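PDB 7BR2: lipolytic enzyme, G-D-S-L family from Bacteroides thetaiotaomicron, which metabolises the drug diltiazem in a gut microbe, acting as a serine esterase of the SGNH (GDSL) hydrolase family. Local coordinates for residues N27-G32 with R205-N210. Residues are numbered along the deposited sequence; the frame is centred on the assembly and turned at random.
Sequences NSITDG and RIHPDN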
# COMPACT_ATOMS: atom_id res chain seq x y z
N ASN A 27 -0.93 6.45 11.98
CA ASN A 27 -1.11 5.76 13.25
C ASN A 27 -0.98 4.25 13.08
O ASN A 27 -0.14 3.78 12.28
CB ASN A 27 -2.46 6.11 13.88
CG ASN A 27 -3.65 5.89 12.95
OD1 ASN A 27 -3.59 5.07 12.02
ND2 ASN A 27 -4.75 6.59 13.23
N SER A 28 -1.77 3.46 13.83
CA SER A 28 -1.59 2.02 13.77
C SER A 28 -1.95 1.46 12.41
O SER A 28 -1.40 0.43 12.00
CB SER A 28 -2.40 1.30 14.84
OG SER A 28 -3.73 1.77 14.90
N ILE A 29 -2.88 2.09 11.71
CA ILE A 29 -3.23 1.61 10.37
C ILE A 29 -2.00 1.65 9.47
O ILE A 29 -1.70 0.70 8.74
CB ILE A 29 -4.40 2.42 9.81
CG1 ILE A 29 -5.64 2.18 10.69
CG2 ILE A 29 -4.65 2.06 8.35
CD1 ILE A 29 -6.69 3.27 10.63
N THR A 30 -1.22 2.74 9.57
CA THR A 30 0.05 2.85 8.87
C THR A 30 1.12 1.96 9.50
O THR A 30 1.82 1.22 8.80
CB THR A 30 0.51 4.31 8.90
OG1 THR A 30 -0.48 5.13 8.26
CG2 THR A 30 1.87 4.48 8.24
N ASP A 31 1.26 2.04 10.82
CA ASP A 31 2.32 1.33 11.54
C ASP A 31 2.29 -0.16 11.25
O ASP A 31 3.27 -0.73 10.76
CB ASP A 31 2.18 1.62 13.04
CG ASP A 31 3.28 1.00 13.89
OD1 ASP A 31 4.21 0.37 13.34
OD2 ASP A 31 3.24 1.21 15.12
N GLY A 32 1.16 -0.80 11.51
CA GLY A 32 1.06 -2.23 11.34
C GLY A 32 0.52 -2.68 10.00
O GLY A 32 0.37 -3.89 9.79
N ARG A 205 -13.53 -2.96 12.91
CA ARG A 205 -14.06 -1.78 12.24
C ARG A 205 -13.02 -0.66 12.11
O ARG A 205 -13.34 0.41 11.54
CB ARG A 205 -15.29 -1.22 12.96
CG ARG A 205 -16.29 -2.29 13.38
CD ARG A 205 -17.43 -1.68 14.16
NE ARG A 205 -18.62 -1.68 13.33
CZ ARG A 205 -19.59 -2.58 13.39
NH1 ARG A 205 -20.61 -2.45 12.56
NH2 ARG A 205 -19.56 -3.57 14.27
N ILE A 206 -11.80 -0.87 12.60
CA ILE A 206 -10.78 0.17 12.71
C ILE A 206 -9.56 -0.16 11.85
O ILE A 206 -9.11 0.67 11.05
CB ILE A 206 -10.36 0.38 14.18
CG1 ILE A 206 -11.58 0.79 15.01
CG2 ILE A 206 -9.18 1.35 14.28
CD1 ILE A 206 -11.35 0.68 16.51
N HIS A 207 -9.01 -1.36 12.02
CA HIS A 207 -7.74 -1.74 11.42
C HIS A 207 -7.97 -2.63 10.21
O HIS A 207 -8.31 -3.81 10.37
CB HIS A 207 -6.87 -2.45 12.46
CG HIS A 207 -6.58 -1.61 13.67
ND1 HIS A 207 -7.28 -1.72 14.84
CD2 HIS A 207 -5.69 -0.60 13.85
CE1 HIS A 207 -6.82 -0.83 15.71
NE2 HIS A 207 -5.86 -0.13 15.13
N PRO A 208 -7.81 -2.12 8.98
CA PRO A 208 -8.02 -2.96 7.79
C PRO A 208 -7.08 -4.14 7.72
O PRO A 208 -5.92 -4.07 8.12
CB PRO A 208 -7.77 -1.99 6.63
CG PRO A 208 -7.99 -0.63 7.20
CD PRO A 208 -7.52 -0.72 8.63
N ASP A 209 -7.60 -5.24 7.17
CA ASP A 209 -6.84 -6.43 6.86
C ASP A 209 -6.07 -6.20 5.55
O ASP A 209 -6.10 -5.11 4.97
CB ASP A 209 -7.79 -7.63 6.79
CG ASP A 209 -7.12 -8.97 7.02
OD1 ASP A 209 -5.88 -9.06 6.98
OD2 ASP A 209 -7.86 -9.96 7.22
N ASN A 210 -5.39 -7.23 5.05
CA ASN A 210 -4.55 -7.07 3.86
C ASN A 210 -5.37 -6.60 2.66
O ASN A 210 -4.88 -5.82 1.83
CB ASN A 210 -3.87 -8.39 3.52
CG ASN A 210 -2.95 -8.86 4.62
OD1 ASN A 210 -1.96 -8.18 4.94
ND2 ASN A 210 -3.27 -9.99 5.22
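Ser-28 OG and His-207 NE2 lie 2.9 Å apart in a hydrogen bond that joins the short helix 28-32 to the loop leading into helix 210-223. The hydroxyl meets the imidazole at its edge, in the ring plane; with chi1 at 47°, OG is tucked between the backbone N and the carbonyl carbon of Ser-28, which brings it within bonding distance of the ring. Histidine suits this place because both ring nitrogens can work at once: ND1 bonds to Asp-204 while NE2 shares its hydrogen bond with the serine hydroxyl. Ile-206 CG2 packs 3.5 Å above the ring plane, over its centre, while the bonds at ND1 and NE2 hold the ring's rotation. A phenylalanine in place of His-207 would probably leave both Ser-28 OG and Asp-204 without their nitrogen partners, breaking the link between them.

Beside this polar link, Ile-29 supplies the apolar part of the contact. From CB, CG2 runs to Pro-208 CD at 4.0 Å, the two side chains crossing at about a right angle; CG1 lies equally near that carbon, and CD1 ends 3.6 Å from Ile-206 O. A beta-branched chain suits the place because two branches can rest against the proline while CD1 reaches on to the carbonyl oxygen. Asn-27 caps the helix, its OD1 accepting from Ile-29 N at 3.1 Å. With Asp-204, Ser-28 and His-207 have the charge-relay geometry of a Ser-His-Asp triad, consistent with the catalytic site of SGNH hydrolases.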